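Local coordinates for Tll1590 protein (Thermosynechococcus elongatus, PDB 6LDQ), which belongs to the glycosyltransferases of the GT-B clan, with a Rossmann-like alpha/beta domain of the glycosyl transferase 4-like family, at residues Q122-Q125 and Q126-Q130; E95-K98 and A99-K103; S174-E177 and E178-L181. One frame throughout, in Å; residues are numbered along the deposited sequence.

Contact 1. Residues Q122-Q125 and Q126-Q130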
ATOM      1  N   GLN A 122      -2.441 -11.313   1.758  1.00 19.55           N
ATOM      2  CA  GLN A 122      -2.017 -12.298   2.754  1.00 19.83           C
ATOM      3  C   GLN A 122      -2.277 -11.793   4.174  1.00 19.12           C
ATOM      4  O   GLN A 122      -2.743 -12.543   5.047  1.00 17.45           O
ATOM      5  CB  GLN A 122      -0.532 -12.620   2.568  1.00 20.32           C
ATOM      6  CG  GLN A 122      -0.260 -13.554   1.404  1.00 22.16           C
ATOM      7  CD  GLN A 122      -0.710 -14.949   1.731  1.00 24.37           C
ATOM      8  OE1 GLN A 122      -0.448 -15.440   2.829  1.00 25.00           O
ATOM      9  NE2 GLN A 122      -1.403 -15.590   0.802  1.00 21.73           N
ATOM     10  N   LEU A 123      -1.989 -10.520   4.419  1.00 16.14           N
ATOM     11  CA  LEU A 123      -2.239  -9.971   5.752  1.00 17.04           C
ATOM     12  C   LEU A 123      -3.726  -9.971   6.090  1.00 20.53           C
ATOM     13  O   LEU A 123      -4.117 -10.381   7.194  1.00 21.43           O
ATOM     14  CB  LEU A 123      -1.638  -8.570   5.848  1.00 14.54           C
ATOM     15  CG  LEU A 123      -0.103  -8.551   5.819  1.00 18.41           C
ATOM     16  CD1 LEU A 123       0.456  -7.180   5.480  1.00 18.55           C
ATOM     17  CD2 LEU A 123       0.469  -9.049   7.136  1.00 20.87           C
ATOM     18  N   ARG A 124      -4.578  -9.550   5.141  1.00 21.55           N
ATOM     19  CA  ARG A 124      -6.010  -9.475   5.410  1.00 22.44           C
ATOM     20  C   ARG A 124      -6.602 -10.845   5.709  1.00 24.18           C
ATOM     21  O   ARG A 124      -7.622 -10.936   6.400  1.00 22.86           O
ATOM     22  CB  ARG A 124      -6.745  -8.811   4.235  1.00 24.46           C
ATOM     23  CG  ARG A 124      -8.195  -8.392   4.510  1.00 23.10           C
ATOM     24  CD  ARG A 124      -8.327  -7.405   5.676  1.00 24.85           C
ATOM     25  NE  ARG A 124      -9.726  -7.171   6.057  1.00 28.72           N
ATOM     26  CZ  ARG A 124     -10.471  -8.026   6.761  1.00 25.27           C
ATOM     27  NH1 ARG A 124      -9.962  -9.179   7.176  1.00 27.05           N
ATOM     28  NH2 ARG A 124     -11.731  -7.741   7.041  1.00 26.87           N
ATOM     29  N   GLN A 125      -5.984 -11.923   5.210  1.00 18.00           N
ATOM     30  CA  GLN A 125      -6.500 -13.250   5.533  1.00 23.59           C
ATOM     31  C   GLN A 125      -6.274 -13.617   6.991  1.00 28.29           C
ATOM     32  O   GLN A 125      -6.953 -14.514   7.505  1.00 30.08           O
ATOM     33  CB  GLN A 125      -5.854 -14.317   4.653  1.00 24.03           C
ATOM     34  CG  GLN A 125      -6.183 -14.216   3.188  1.00 22.27           C
ATOM     35  CD  GLN A 125      -5.462 -15.273   2.368  1.00 27.07           C
ATOM     36  OE1 GLN A 125      -5.413 -16.439   2.751  1.00 30.81           O
ATOM     37  NE2 GLN A 125      -4.882 -14.864   1.243  1.00 25.96           N
ATOM     38  N   GLN A 126      -5.326 -12.961   7.659  1.00 24.11           N
ATOM     39  CA  GLN A 126      -4.964 -13.288   9.032  1.00 27.80           C
ATOM     40  C   GLN A 126      -5.454 -12.260  10.036  1.00 28.41           C
ATOM     41  O   GLN A 126      -5.762 -12.619  11.177  1.00 31.87           O
ATOM     42  CB  GLN A 126      -3.438 -13.418   9.160  1.00 25.63           C
ATOM     43  CG  GLN A 126      -2.939 -13.783  10.557  1.00 34.78           C
ATOM     44  CD  GLN A 126      -1.445 -14.110  10.592  1.00 31.64           C
ATOM     45  OE1 GLN A 126      -0.761 -14.099   9.564  1.00 30.68           O
ATOM     46  NE2 GLN A 126      -0.936 -14.399  11.783  1.00 34.33           N
ATOM     47  N   PHE A 127      -5.554 -11.000   9.628  1.00 26.15           N
ATOM     48  CA  PHE A 127      -5.865  -9.909  10.534  1.00 28.54           C
ATOM     49  C   PHE A 127      -7.055  -9.111  10.022  1.00 28.91           C
ATOM     50  O   PHE A 127      -7.452  -9.217   8.854  1.00 29.26           O
ATOM     51  CB  PHE A 127      -4.655  -8.995  10.703  1.00 26.92           C
ATOM     52  CG  PHE A 127      -3.423  -9.711  11.164  1.00 27.86           C
ATOM     53  CD1 PHE A 127      -3.365 -10.254  12.440  1.00 29.77           C
ATOM     54  CD2 PHE A 127      -2.323  -9.834  10.331  1.00 22.68           C
ATOM     55  CE1 PHE A 127      -2.233 -10.914  12.877  1.00 30.73           C
ATOM     56  CE2 PHE A 127      -1.187 -10.475  10.759  1.00 27.38           C
ATOM     57  CZ  PHE A 127      -1.138 -11.021  12.043  1.00 27.93           C
ATOM     58  N   ASN A 128      -7.623  -8.317  10.931  1.00 29.60           N
ATOM     59  CA  ASN A 128      -8.737  -7.412  10.655  1.00 28.95           C
ATOM     60  C   ASN A 128      -8.203  -5.987  10.638  1.00 26.62           C
ATOM     61  O   ASN A 128      -7.918  -5.414  11.693  1.00 24.47           O
ATOM     62  CB  ASN A 128      -9.846  -7.551  11.701  1.00 25.12           C
ATOM     63  CG  ASN A 128     -10.585  -8.872  11.597  1.00 33.18           C
ATOM     64  OD1 ASN A 128     -10.692  -9.454  10.516  1.00 38.08           O
ATOM     65  ND2 ASN A 128     -11.088  -9.361  12.727  1.00 34.19           N
ATOM     66  N   PHE A 129      -8.078  -5.418   9.446  1.00 24.74           N
ATOM     67  CA  PHE A 129      -7.675  -4.034   9.276  1.00 23.33           C
ATOM     68  C   PHE A 129      -8.407  -3.455   8.074  1.00 25.88           C
ATOM     69  O   PHE A 129      -8.959  -4.187   7.245  1.00 23.80           O
ATOM     70  CB  PHE A 129      -6.148  -3.900   9.112  1.00 24.04           C
ATOM     71  CG  PHE A 129      -5.569  -4.707   7.972  1.00 23.23           C
ATOM     72  CD1 PHE A 129      -5.176  -6.018   8.163  1.00 20.75           C
ATOM     73  CD2 PHE A 129      -5.399  -4.141   6.716  1.00 20.59           C
ATOM     74  CE1 PHE A 129      -4.637  -6.779   7.105  1.00 23.74           C
ATOM     75  CE2 PHE A 129      -4.850  -4.883   5.664  1.00 24.45           C
ATOM     76  CZ  PHE A 129      -4.465  -6.211   5.866  1.00 19.18           C
ATOM     77  N   GLN A 130      -8.430  -2.125   7.998  1.00 26.43           N
ATOM     78  CA  GLN A 130      -8.949  -1.448   6.817  1.00 23.00           C
ATOM     79  C   GLN A 130      -7.871  -1.480   5.747  1.00 22.38           C
ATOM     80  O   GLN A 130      -6.778  -0.950   5.955  1.00 20.32           O
ATOM     81  CB  GLN A 130      -9.345  -0.009   7.141  1.00 24.48           C
ATOM     82  CG  GLN A 130     -10.239   0.132   8.363  1.00 29.63           C
ATOM     83  CD  GLN A 130     -11.467  -0.747   8.286  1.00 33.44           C
ATOM     84  OE1 GLN A 130     -12.156  -0.775   7.267  1.00 30.75           O
ATOM     85  NE2 GLN A 130     -11.741  -1.483   9.361  1.00 37.04           N
TER

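Contact 2. Residues E95-K98 and A99-K103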
ATOM      1  N   GLU A  95       6.779 -11.698   6.113  1.00 21.87           N
ATOM      2  CA  GLU A  95       7.340 -12.061   7.416  1.00 21.52           C
ATOM      3  C   GLU A  95       8.051 -10.881   8.075  1.00 22.87           C
ATOM      4  O   GLU A  95       7.928 -10.669   9.290  1.00 22.15           O
ATOM      5  CB  GLU A  95       8.324 -13.240   7.262  1.00 21.83           C
ATOM      6  CG  GLU A  95       9.501 -13.201   8.273  1.00 28.72           C
ATOM      7  CD  GLU A  95      10.482 -14.370   8.137  1.00 30.20           C
ATOM      8  OE1 GLU A  95      10.506 -15.026   7.074  1.00 35.75           O
ATOM      9  OE2 GLU A  95      11.237 -14.626   9.097  1.00 39.90           O
ATOM     10  N   ALA A  96       8.838 -10.135   7.298  1.00 20.08           N
ATOM     11  CA  ALA A  96       9.534  -8.973   7.834  1.00 18.69           C
ATOM     12  C   ALA A  96       8.552  -7.911   8.311  1.00 22.09           C
ATOM     13  O   ALA A  96       8.759  -7.280   9.360  1.00 16.97           O
ATOM     14  CB  ALA A  96      10.464  -8.397   6.771  1.00 16.18           C
ATOM     15  N   PHE A  97       7.479  -7.691   7.540  1.00 19.92           N
ATOM     16  CA  PHE A  97       6.475  -6.704   7.923  1.00 21.45           C
ATOM     17  C   PHE A  97       5.736  -7.131   9.182  1.00 23.14           C
ATOM     18  O   PHE A  97       5.401  -6.288  10.032  1.00 19.38           O
ATOM     19  CB  PHE A  97       5.480  -6.474   6.779  1.00 15.85           C
ATOM     20  CG  PHE A  97       4.362  -5.514   7.133  1.00 18.96           C
ATOM     21  CD1 PHE A  97       4.543  -4.147   7.003  1.00 24.73           C
ATOM     22  CD2 PHE A  97       3.145  -5.975   7.625  1.00 15.85           C
ATOM     23  CE1 PHE A  97       3.524  -3.252   7.343  1.00 18.28           C
ATOM     24  CE2 PHE A  97       2.122  -5.075   7.975  1.00 16.96           C
ATOM     25  CZ  PHE A  97       2.316  -3.728   7.823  1.00 15.42           C
ATOM     26  N   LYS A  98       5.476  -8.439   9.320  1.00 18.29           N
ATOM     27  CA  LYS A  98       4.713  -8.931  10.461  1.00 20.76           C
ATOM     28  C   LYS A  98       5.411  -8.656  11.792  1.00 23.37           C
ATOM     29  O   LYS A  98       4.728  -8.584  12.819  1.00 22.55           O
ATOM     30  CB  LYS A  98       4.425 -10.422  10.306  1.00 24.78           C
ATOM     31  CG  LYS A  98       3.227 -10.712   9.398  1.00 25.64           C
ATOM     32  CD  LYS A  98       3.025 -12.202   9.176  1.00 28.61           C
ATOM     33  CE  LYS A  98       2.282 -12.859  10.333  1.00 26.99           C
ATOM     34  NZ  LYS A  98       3.227 -13.369  11.366  1.00 38.61           N
ATOM     35  N   ALA A  99       6.737  -8.465  11.798  1.00 18.79           N
ATOM     36  CA  ALA A  99       7.405  -8.045  13.030  1.00 20.95           C
ATOM     37  C   ALA A  99       7.008  -6.628  13.438  1.00 19.69           C
ATOM     38  O   ALA A  99       6.927  -6.335  14.637  1.00 21.60           O
ATOM     39  CB  ALA A  99       8.927  -8.129  12.886  1.00 18.55           C
ATOM     40  N   TYR A 100       6.775  -5.736  12.467  1.00 22.96           N
ATOM     41  CA  TYR A 100       6.287  -4.390  12.783  1.00 17.02           C
ATOM     42  C   TYR A 100       4.799  -4.387  13.098  1.00 21.84           C
ATOM     43  O   TYR A 100       4.364  -3.717  14.047  1.00 23.99           O
ATOM     44  CB  TYR A 100       6.584  -3.427  11.630  1.00 15.30           C
ATOM     45  CG  TYR A 100       8.011  -2.948  11.605  1.00 20.02           C
ATOM     46  CD1 TYR A 100       9.015  -3.695  10.971  1.00 22.05           C
ATOM     47  CD2 TYR A 100       8.371  -1.757  12.218  1.00 18.91           C
ATOM     48  CE1 TYR A 100      10.333  -3.266  10.960  1.00 19.04           C
ATOM     49  CE2 TYR A 100       9.690  -1.323  12.211  1.00 24.42           C
ATOM     50  CZ  TYR A 100      10.663  -2.074  11.581  1.00 22.98           C
ATOM     51  OH  TYR A 100      11.958  -1.610  11.583  1.00 27.33           O
ATOM     52  N   HIS A 101       4.000  -5.097  12.297  1.00 16.66           N
ATOM     53  CA  HIS A 101       2.568  -5.199  12.556  1.00 19.30           C
ATOM     54  C   HIS A 101       2.281  -5.879  13.891  1.00 21.63           C
ATOM     55  O   HIS A 101       1.232  -5.630  14.500  1.00 24.08           O
ATOM     56  CB  HIS A 101       1.878  -5.959  11.410  1.00 18.00           C
ATOM     57  CG  HIS A 101       0.432  -6.245  11.666  1.00 21.19           C
ATOM     58  ND1 HIS A 101      -0.018  -7.462  12.129  1.00 26.96           N
ATOM     59  CD2 HIS A 101      -0.665  -5.464  11.534  1.00 20.71           C
ATOM     60  CE1 HIS A 101      -1.332  -7.420  12.269  1.00 26.27           C
ATOM     61  NE2 HIS A 101      -1.749  -6.216  11.920  1.00 24.17           N
ATOM     62  N   ALA A 102       3.188  -6.738  14.358  1.00 20.25           N
ATOM     63  CA  ALA A 102       2.967  -7.424  15.629  1.00 23.22           C
ATOM     64  C   ALA A 102       2.982  -6.459  16.808  1.00 17.73           C
ATOM     65  O   ALA A 102       2.309  -6.717  17.806  1.00 18.16           O
ATOM     66  CB  ALA A 102       4.015  -8.510  15.850  1.00 24.22           C
ATOM     67  N   LYS A 103       3.730  -5.363  16.705  1.00 17.42           N
ATOM     68  CA  LYS A 103       3.822  -4.335  17.744  1.00 22.64           C
ATOM     69  C   LYS A 103       2.896  -3.150  17.481  1.00 21.00           C
ATOM     70  O   LYS A 103       2.186  -2.695  18.390  1.00 19.51           O
ATOM     71  CB  LYS A 103       5.268  -3.847  17.840  1.00 22.53           C
ATOM     72  CG  LYS A 103       5.643  -3.100  19.094  1.00 22.80           C
ATOM     73  CD  LYS A 103       7.073  -2.580  18.950  1.00 24.89           C
ATOM     74  CE  LYS A 103       7.528  -1.812  20.172  1.00 29.11           C
ATOM     75  NZ  LYS A 103       8.698  -0.945  19.873  1.00 29.66           N
TER
HETATM   76  O   HOH W   1       1.817  -9.499  12.902  1.00 24.22           O

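Contact 3. Residues S174-E177 and E178-L181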
ATOM      1  N   SER A 174      -6.517   7.267 -12.876  1.00 23.68           N
ATOM      2  CA  SER A 174      -7.040   7.926 -14.065  1.00 23.41           C
ATOM      3  C   SER A 174      -8.237   7.134 -14.554  1.00 22.84           C
ATOM      4  O   SER A 174      -8.336   5.932 -14.276  1.00 20.58           O
ATOM      5  CB  SER A 174      -5.980   8.020 -15.170  1.00 28.38           C
ATOM      6  OG  SER A 174      -5.553   6.734 -15.573  1.00 25.28           O
ATOM      7  N   PRO A 175      -9.169   7.768 -15.260  1.00 23.61           N
ATOM      8  CA  PRO A 175     -10.272   6.992 -15.838  1.00 24.03           C
ATOM      9  C   PRO A 175      -9.790   5.890 -16.756  1.00 21.68           C
ATOM     10  O   PRO A 175     -10.395   4.813 -16.785  1.00 17.29           O
ATOM     11  CB  PRO A 175     -11.075   8.059 -16.586  1.00 30.74           C
ATOM     12  CG  PRO A 175     -10.826   9.296 -15.774  1.00 27.03           C
ATOM     13  CD  PRO A 175      -9.366   9.215 -15.459  1.00 24.63           C
ATOM     14  N   GLN A 176      -8.698   6.122 -17.484  1.00 20.83           N
ATOM     15  CA  GLN A 176      -8.240   5.133 -18.452  1.00 23.01           C
ATOM     16  C   GLN A 176      -7.838   3.839 -17.756  1.00 24.03           C
ATOM     17  O   GLN A 176      -8.163   2.743 -18.229  1.00 24.16           O
ATOM     18  CB  GLN A 176      -7.094   5.718 -19.279  1.00 22.08           C
ATOM     19  CG  GLN A 176      -6.508   4.799 -20.333  1.00 32.34           C
ATOM     20  CD  GLN A 176      -7.568   4.076 -21.156  1.00 29.29           C
ATOM     21  OE1 GLN A 176      -8.565   4.667 -21.586  1.00 26.83           O
ATOM     22  NE2 GLN A 176      -7.364   2.775 -21.349  1.00 27.18           N
ATOM     23  N   GLU A 177      -7.171   3.941 -16.599  1.00 21.51           N
ATOM     24  CA  GLU A 177      -6.820   2.730 -15.858  1.00 21.41           C
ATOM     25  C   GLU A 177      -8.043   2.100 -15.195  1.00 18.79           C
ATOM     26  O   GLU A 177      -8.118   0.870 -15.085  1.00 16.65           O
ATOM     27  CB  GLU A 177      -5.712   3.042 -14.843  1.00 20.87           C
ATOM     28  CG  GLU A 177      -4.503   3.703 -15.522  1.00 22.60           C
ATOM     29  CD  GLU A 177      -3.164   3.522 -14.800  1.00 27.82           C
ATOM     30  OE1 GLU A 177      -3.124   3.264 -13.572  1.00 24.73           O
ATOM     31  OE2 GLU A 177      -2.124   3.669 -15.483  1.00 32.22           O
ATOM     32  N   GLU A 178      -9.022   2.910 -14.766  1.00 19.89           N
ATOM     33  CA  GLU A 178     -10.306   2.347 -14.344  1.00 18.70           C
ATOM     34  C   GLU A 178     -10.976   1.602 -15.490  1.00 19.42           C
ATOM     35  O   GLU A 178     -11.600   0.551 -15.287  1.00 15.74           O
ATOM     36  CB  GLU A 178     -11.237   3.458 -13.839  1.00 21.56           C
ATOM     37  CG  GLU A 178     -12.048   3.067 -12.613  1.00 25.13           C
ATOM     38  CD  GLU A 178     -13.237   2.234 -12.985  1.00 24.17           C
ATOM     39  OE1 GLU A 178     -13.624   2.295 -14.160  1.00 28.94           O
ATOM     40  OE2 GLU A 178     -13.793   1.531 -12.117  1.00 30.33           O
ATOM     41  N   ALA A 179     -10.905   2.159 -16.694  1.00 19.59           N
ATOM     42  CA  ALA A 179     -11.521   1.492 -17.833  1.00 17.48           C
ATOM     43  C   ALA A 179     -10.826   0.168 -18.103  1.00 19.33           C
ATOM     44  O   ALA A 179     -11.482  -0.849 -18.354  1.00 18.39           O
ATOM     45  CB  ALA A 179     -11.466   2.398 -19.059  1.00 18.70           C
ATOM     46  N   TYR A 180      -9.495   0.162 -18.024  1.00 21.05           N
ATOM     47  CA  TYR A 180      -8.746  -1.073 -18.244  1.00 24.16           C
ATOM     48  C   TYR A 180      -9.119  -2.124 -17.212  1.00 21.09           C
ATOM     49  O   TYR A 180      -9.374  -3.285 -17.557  1.00 23.27           O
ATOM     50  CB  TYR A 180      -7.241  -0.808 -18.200  1.00 20.41           C
ATOM     51  CG  TYR A 180      -6.448  -2.078 -17.997  1.00 17.88           C
ATOM     52  CD1 TYR A 180      -6.182  -2.927 -19.066  1.00 20.56           C
ATOM     53  CD2 TYR A 180      -5.990  -2.452 -16.732  1.00 19.23           C
ATOM     54  CE1 TYR A 180      -5.474  -4.110 -18.892  1.00 17.83           C
ATOM     55  CE2 TYR A 180      -5.279  -3.639 -16.548  1.00 17.65           C
ATOM     56  CZ  TYR A 180      -5.027  -4.463 -17.629  1.00 19.54           C
ATOM     57  OH  TYR A 180      -4.312  -5.636 -17.447  1.00 18.83           O
ATOM     58  N   LEU A 181      -9.121  -1.738 -15.931  1.00 16.62           N
ATOM     59  CA  LEU A 181      -9.453  -2.672 -14.860  1.00 18.13           C
ATOM     60  C   LEU A 181     -10.800  -3.337 -15.115  1.00 18.12           C
ATOM     61  O   LEU A 181     -10.934  -4.561 -15.019  1.00 21.06           O
ATOM     62  CB  LEU A 181      -9.464  -1.943 -13.512  1.00 19.98           C
ATOM     63  CG  LEU A 181      -8.316  -2.113 -12.503  1.00 22.07           C
ATOM     64  CD1 LEU A 181      -8.623  -1.298 -11.253  1.00 17.67           C
ATOM     65  CD2 LEU A 181      -8.059  -3.580 -12.133  1.00 23.47           C
TER

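Contact 1. Residues Q122-Q125 and Q126-Q130
Leu123 O takes two backbone bonds as helix 113-126 runs out, from Gln126 N at 2.9 Å, lying well above the carbonyl plane, and from Phe127 N at 2.9 Å. After Phe127 the extended chain turns away across the end of the helix. Arg124 CD then lies over one face of the Phe129 ring, 4.0 Å from its centroid and only 12° off its normal, a CH-pi contact, while Phe129 CE1 and CZ each come within 3.4 Å of Arg124 N. The Arg124 chain reaches this place by leaving with CG anti to the backbone N (chi1 -167°) and then bending at chi2. Beyond CD, NH1 lies 3.0 Å from Phe127 O, and the guanidinium plane stands 79° from the Asn128 amide. Leu123 packs at the edge of the Phe129 ring, its CB 3.7 Å from CZ. Its CD2 is 4.2 Å from Phe127 CE2. Phe129 N is buried here without a polar partner in the model. Phe127 also meets the ring of His101, while Gln130 pairs by its backbone with Ile109. This is a helix C-terminus turning into the next parallel strand, 130-134, within the beta-alpha-beta unit 108-134 of a Rossmann-like fold.

Contact 2. Residues E95-K98 and A99-K103
Two successive turns of helix 90-104, one of the helices packed on the central sheet of this Rossmann-like domain, meet through Phe97 and His101, four residues apart on the same side. Phe97 CE2 comes within 3.6 Å of His101 CB, and the two side chains cross at a slant. Both leave the helix with CG anti to the backbone N (chi1 177° for Phe97, 173° for His101), which leads them out in the same sense. Beneath them Phe97 O accepts a nearly straight bond from His101 N, 170° at the hydrogen, and a weak one from Tyr100 N. One residue on, Ala102 N donates to Lys98 O over 2.9 Å. Tyr100 presents the edge of its ring to Ala96 O, 3.9 Å from CD1. Phe97 and Tyr100 each pack edge-to-face with Phe50 and also touch Leu73, so this side of the helix lies on the sheet, while Lys98 reaches toward helix 113-126. A water ties the imidazole back to the backbone: lying in the ring plane, it is 2.8 Å from His101 ND1 and donates to Lys98 O at 3.1 Å.

Contact 3. Residues S174-E177 and E178-L181
With CG anti to the backbone N (chi1 162°), Tyr180 sends its ring along helix 175-185 and sets CB 3.6 Å from Glu177 O, which faces the ring edge. At the start of the helix Ser174, with chi1 at 61°, swings OG back toward the first turn, where it accepts a weak bond from Glu177 N at 3.4 Å. Ser174 is thus the N-cap of the helix that crosses from strand 169-172 to strand 191-193, a beta-alpha-beta unit of the Rossmann-like sheet. Pro175 follows as the first helical residue, a position where its missing N-H costs no helix bond. Four regular backbone bonds then join the turns. Glu178 N meets Ser174 O, Ala179 N comes to Pro175 O at 2.7 Å, Tyr180 N reaches Gln176 O at 2.9 Å, and Leu181 N bonds Glu177 O with 168° at the hydrogen.

The side chains meet the preceding turn mainly through their CB atoms. Glu178 CB rests 3.4 Å from Pro175 O, and Ala179 CB is equally close to Gln176 O. Both carboxylates find partners outside the two segments. The extended chain of Glu177 carries OE1 to Ser137 N, from which it accepts a bond. Glu178 OE2 makes a salt bridge with Arg182 NE and a hydrogen bond with Thr191 OG1, and these two partners limit how the carboxylate can turn. Tyr180 goes on to meet the ring of Trp184. Leu181 packs inward on Val172 and Leu164, its CB 3.5 Å from Glu177 O.

In the fold
Contacts 1 and 2 form one patch, their centres 12 Å apart, where the end of helix 113-126 and the loop after it meet helix 90-104. Three packing contacts join them: Phe127 CD2 is 3.3 Å from His101 CE1, Leu123 CD1 is 3.6 Å from Phe97 CD2, and Gln126 OE1 is 3.4 Å from Lys98 CE. Contact 3 stands apart toward the sheet edge formed by strand 191-193, its nearest atoms about 17 Å from those of contact 1 and about 22 Å from those of contact 2; contacts 2 and 3 lie on opposite sides of the chain's centre. A thiocyanate ion, probably from the crystallisation liquor, sits about 5 Å from the Leu181 side chain in contact 3.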